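PDB 4XSU: Alr3699 protein from Nostoc sp., which belongs to the GT-B clan of glycosyltransferases, built from two domains with parallel sheets, and binds uridine-5'-diphosphate and alpha-D-glucopyranose. Local coordinates for residues B[216-221]-B[292-297]. Numbering follows the deposited sequence.
Sequences SPWKGQ and APEPFG. With GLC (alpha-D-glucopyranose), chain J; UDP (uridine-5'-diphosphate), chain K.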
ATOM      1  N   SER B 216      22.247   9.318 -17.884  1.00 62.26           N
ATOM      2  CA  SER B 216      21.107   8.479 -18.136  1.00 56.78           C
ATOM      3  C   SER B 216      20.770   8.597 -19.594  1.00 54.46           C
ATOM      4  O   SER B 216      20.600   9.689 -20.091  1.00 65.49           O
ATOM      5  CB  SER B 216      19.930   8.935 -17.280  1.00 60.69           C
ATOM      6  OG  SER B 216      18.770   8.205 -17.609  1.00 66.41           O
ATOM      7  N   PRO B 217      20.657   7.474 -20.297  1.00 54.38           N
ATOM      8  CA  PRO B 217      20.517   7.505 -21.753  1.00 56.08           C
ATOM      9  C   PRO B 217      19.614   8.594 -22.315  1.00 55.75           C
ATOM     10  O   PRO B 217      19.919   9.157 -23.366  1.00 54.71           O
ATOM     11  CB  PRO B 217      19.914   6.134 -22.074  1.00 56.89           C
ATOM     12  CG  PRO B 217      20.378   5.256 -20.965  1.00 56.05           C
ATOM     13  CD  PRO B 217      20.458   6.120 -19.748  1.00 53.94           C
ATOM     14  N   TRP B 218      18.507   8.883 -21.637  1.00 55.92           N
ATOM     15  CA  TRP B 218      17.528   9.810 -22.198  1.00 55.49           C
ATOM     16  C   TRP B 218      17.954  11.252 -22.043  1.00 52.46           C
ATOM     17  O   TRP B 218      17.371  12.125 -22.665  1.00 55.09           O
ATOM     18  CB  TRP B 218      16.117   9.586 -21.635  1.00 51.54           C
ATOM     19  CG  TRP B 218      15.807  10.187 -20.303  1.00 47.79           C
ATOM     20  CD1 TRP B 218      15.940   9.584 -19.107  1.00 50.46           C
ATOM     21  CD2 TRP B 218      15.252  11.489 -20.038  1.00 46.43           C
ATOM     22  NE1 TRP B 218      15.527  10.423 -18.098  1.00 48.17           N
ATOM     23  CE2 TRP B 218      15.086  11.595 -18.649  1.00 46.63           C
ATOM     24  CE3 TRP B 218      14.886  12.576 -20.844  1.00 48.47           C
ATOM     25  CZ2 TRP B 218      14.574  12.751 -18.029  1.00 49.42           C
ATOM     26  CZ3 TRP B 218      14.381  13.739 -20.229  1.00 44.00           C
ATOM     27  CH2 TRP B 218      14.236  13.812 -18.837  1.00 49.10           C
ATOM     28  N   LYS B 219      18.963  11.487 -21.211  1.00 50.40           N
ATOM     29  CA  LYS B 219      19.574  12.796 -21.101  1.00 49.18           C
ATOM     30  C   LYS B 219      20.566  13.048 -22.228  1.00 49.07           C
ATOM     31  O   LYS B 219      21.056  14.151 -22.369  1.00 47.89           O
ATOM     32  CB  LYS B 219      20.256  12.931 -19.761  1.00 47.49           C
ATOM     33  CG  LYS B 219      19.285  12.934 -18.612  1.00 48.66           C
ATOM     34  CD  LYS B 219      18.405  14.167 -18.644  1.00 49.83           C
ATOM     35  CE  LYS B 219      17.739  14.356 -17.311  1.00 53.82           C
ATOM     36  NZ  LYS B 219      16.981  15.621 -17.189  1.00 58.63           N
ATOM     37  N   GLY B 220      20.877  12.003 -22.995  1.00 53.06           N
ATOM     38  CA  GLY B 220      21.599  12.124 -24.258  1.00 54.56           C
ATOM     39  C   GLY B 220      22.998  12.721 -24.203  1.00 57.24           C
ATOM     40  O   GLY B 220      23.364  13.478 -25.102  1.00 61.24           O
ATOM     41  N   GLN B 221      23.791  12.385 -23.178  1.00 56.20           N
ATOM     42  CA  GLN B 221      25.213  12.778 -23.178  1.00 52.77           C
ATOM     43  C   GLN B 221      25.909  12.204 -24.407  1.00 54.41           C
ATOM     44  O   GLN B 221      26.822  12.806 -24.943  1.00 57.59           O
ATOM     45  CB  GLN B 221      25.952  12.324 -21.932  1.00 49.32           C
ATOM     46  CG  GLN B 221      25.635  13.107 -20.657  1.00 50.55           C
ATOM     47  CD  GLN B 221      24.381  12.603 -19.975  1.00 49.11           C
ATOM     48  OE1 GLN B 221      23.715  11.693 -20.486  1.00 53.10           O
ATOM     49  NE2 GLN B 221      24.057  13.174 -18.823  1.00 44.93           N
ATOM     50  N   ALA B 292      14.485  12.404 -25.027  1.00 53.02           N
ATOM     51  CA  ALA B 292      13.085  12.237 -24.706  1.00 55.59           C
ATOM     52  C   ALA B 292      12.655  13.542 -24.062  1.00 51.30           C
ATOM     53  O   ALA B 292      13.480  14.214 -23.453  1.00 50.99           O
ATOM     54  CB  ALA B 292      12.870  11.052 -23.763  1.00 57.93           C
ATOM     55  N   PRO B 293      11.372  13.913 -24.213  1.00 49.76           N
ATOM     56  CA  PRO B 293      10.971  15.261 -23.840  1.00 49.14           C
ATOM     57  C   PRO B 293      11.274  15.619 -22.399  1.00 49.30           C
ATOM     58  O   PRO B 293      10.951  14.858 -21.502  1.00 55.25           O
ATOM     59  CB  PRO B 293       9.456  15.260 -24.108  1.00 49.64           C
ATOM     60  CG  PRO B 293       9.258  14.264 -25.213  1.00 47.27           C
ATOM     61  CD  PRO B 293      10.297  13.199 -24.950  1.00 50.39           C
ATOM     62  N   GLU B 294      11.818  16.794 -22.194  1.00 48.34           N
ATOM     63  CA  GLU B 294      12.199  17.232 -20.895  1.00 48.28           C
ATOM     64  C   GLU B 294      11.072  17.950 -20.266  1.00 48.35           C
ATOM     65  O   GLU B 294      10.527  18.824 -20.870  1.00 55.06           O
ATOM     66  CB  GLU B 294      13.346  18.202 -21.014  1.00 52.70           C
ATOM     67  CG  GLU B 294      13.861  18.704 -19.692  1.00 54.16           C
ATOM     68  CD  GLU B 294      14.833  17.752 -19.073  1.00 52.77           C
ATOM     69  OE1 GLU B 294      15.611  17.138 -19.793  1.00 45.76           O
ATOM     70  OE2 GLU B 294      14.819  17.620 -17.864  1.00 53.02           O
ATOM     71  N   PRO B 295      10.708  17.609 -19.045  1.00 53.03           N
ATOM     72  CA  PRO B 295       9.608  18.295 -18.394  1.00 50.78           C
ATOM     73  C   PRO B 295       9.880  19.730 -18.152  1.00 48.59           C
ATOM     74  O   PRO B 295       9.080  20.529 -18.489  1.00 54.47           O
ATOM     75  CB  PRO B 295       9.545  17.618 -17.044  1.00 49.46           C
ATOM     76  CG  PRO B 295       9.991  16.273 -17.310  1.00 52.86           C
ATOM     77  CD  PRO B 295      11.074  16.395 -18.319  1.00 55.38           C
ATOM     78  N   PHE B 296      11.030  20.061 -17.621  1.00 45.88           N
ATOM     79  CA  PHE B 296      11.355  21.445 -17.413  1.00 46.28           C
ATOM     80  C   PHE B 296      12.729  21.765 -17.930  1.00 47.89           C
ATOM     81  O   PHE B 296      12.879  22.337 -18.968  1.00 49.29           O
ATOM     82  CB  PHE B 296      11.298  21.788 -15.960  1.00 45.94           C
ATOM     83  CG  PHE B 296      11.462  23.230 -15.692  1.00 50.74           C
ATOM     84  CD1 PHE B 296      10.485  24.113 -16.046  1.00 52.27           C
ATOM     85  CD2 PHE B 296      12.582  23.708 -15.103  1.00 47.41           C
ATOM     86  CE1 PHE B 296      10.621  25.447 -15.802  1.00 52.48           C
ATOM     87  CE2 PHE B 296      12.725  25.041 -14.852  1.00 50.35           C
ATOM     88  CZ  PHE B 296      11.741  25.913 -15.196  1.00 49.81           C
ATOM     89  N   GLY B 297      13.728  21.313 -17.204  1.00 50.96           N
ATOM     90  CA  GLY B 297      15.114  21.543 -17.528  1.00 47.16           C
ATOM     91  C   GLY B 297      15.703  22.685 -16.760  1.00 45.15           C
ATOM     92  O   GLY B 297      15.847  23.757 -17.250  1.00 44.98           O
TER
HETATM   93  C1  GLC J 401      11.783  17.382 -12.639  1.00 51.66           C
HETATM   94  C2  GLC J 401      11.770  17.283 -14.166  1.00 52.83           C
HETATM   95  C3  GLC J 401      12.594  18.366 -14.865  1.00 52.69           C
HETATM   96  C4  GLC J 401      12.524  19.703 -14.126  1.00 50.86           C
HETATM   97  C5  GLC J 401      12.668  19.577 -12.605  1.00 51.14           C
HETATM   98  C6  GLC J 401      11.449  20.165 -11.901  1.00 50.87           C
HETATM   99  O1  GLC J 401      11.944  16.072 -12.081  1.00 65.29           O
HETATM  100  O2  GLC J 401      12.265  15.996 -14.556  1.00 47.98           O
HETATM  101  O3  GLC J 401      12.116  18.537 -16.204  1.00 44.98           O
HETATM  102  O4  GLC J 401      13.551  20.567 -14.623  1.00 61.73           O
HETATM  103  O5  GLC J 401      12.843  18.223 -12.180  1.00 55.70           O
HETATM  104  O6  GLC J 401      11.520  21.595 -11.941  1.00 45.22           O
HETATM  105  N1  UDP K 402      22.859  19.355 -10.722  1.00 39.36           N
HETATM  106  C2  UDP K 402      23.889  19.278  -9.762  1.00 39.23           C
HETATM  107  N3  UDP K 402      24.913  18.434  -9.937  1.00 40.27           N
HETATM  108  C4  UDP K 402      24.975  17.653 -11.022  1.00 44.47           C
HETATM  109  C5  UDP K 402      23.972  17.710 -11.983  1.00 42.72           C
HETATM  110  C6  UDP K 402      22.904  18.582 -11.810  1.00 43.30           C
HETATM  111  O2  UDP K 402      23.847  20.001  -8.743  1.00 44.34           O
HETATM  112  O4  UDP K 402      25.938  16.869 -11.173  1.00 51.85           O
HETATM  113  C1' UDP K 402      21.741  20.280 -10.524  1.00 44.50           C
HETATM  114  C2' UDP K 402      21.711  21.296 -11.654  1.00 44.92           C
HETATM  115  O2' UDP K 402      21.818  22.621 -11.126  1.00 42.19           O
HETATM  116  C3' UDP K 402      20.377  21.119 -12.350  1.00 42.30           C
HETATM  117  C4' UDP K 402      19.655  20.003 -11.610  1.00 47.02           C
HETATM  118  O4' UDP K 402      20.508  19.557 -10.552  1.00 46.11           O
HETATM  119  O3' UDP K 402      19.618  22.330 -12.270  1.00 37.24           O
HETATM  120  C5' UDP K 402      19.338  18.839 -12.541  1.00 49.19           C
HETATM  121  O5' UDP K 402      17.932  18.782 -12.770  1.00 43.99           O
HETATM  122  PA  UDP K 402      17.344  18.833 -14.267  1.00 45.01           P
HETATM  123  O1A UDP K 402      18.407  19.408 -15.172  1.00 61.45           O
HETATM  124  O2A UDP K 402      15.974  19.466 -14.216  1.00 44.26           O
HETATM  125  O3A UDP K 402      17.166  17.274 -14.628  1.00 52.12           O
HETATM  126  PB  UDP K 402      16.394  16.285 -13.619  1.00 49.68           P
HETATM  127  O1B UDP K 402      17.488  15.747 -12.728  1.00 52.68           O
HETATM  128  O2B UDP K 402      15.404  17.182 -12.916  1.00 44.09           O
HETATM  129  O3B UDP K 402      15.768  15.255 -14.527  1.00 44.49           O
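Lys219 and Glu294 meet in the ligand-binding cleft of this GT-B protein, where two loops of the C-terminal Rossmann-like domain, one after strand 207-211 and one after strand 285-287, converge on the diphosphate of UDP and on GLC. The E-P-F-G run and the spacing of Glu294 and Glu302 are consistent with the E-x(7)-E motif of GT-B glycosyltransferases; Glu302 is hydrogen-bonded to UDP. Lys219 NZ lies 3.0 Å from Glu294 OE2, forming a salt bridge, while its bond to Glu294 OE1 is weak. Lys219 NZ also donates to UDP O3B at 2.9 Å. A further bond runs from Lys219 NZ to the bridging UDP O3A at 3.1 Å, so one cation joins carboxylate and diphosphate. The Lys219 chain folds at chi2 (-66°) and then runs straight, laying CD over one face of the Trp218 ring nearer its margin. Across the loops, Trp218 CE3 packs against Ala292 CB at 3.9 Å. Ala292 O sits at the ring edge, 3.4 Å from Trp218 CZ3. Pro295 CD adds an oblique apolar contact. His134, from the N-terminal half of the chain, meets the indole edge-to-face and also bonds Pro293 O. In Glu294, CG trans to the main-chain N followed by a turn at chi2 (83°) brings the carboxylate to Lys219 NZ and beside the indole, their planes 26° apart. On the sugar side, Gly297 N donates to GLC O4 at 2.7 Å, though O4 is crowded in the model and its place is doubtful. Chemically, Lys219 probably offsets negative charge on the diphosphate, while the Glu294 carboxylate is gripped by Lys219 and, through OE1, by His288 and Ser290, which position it from a second shell.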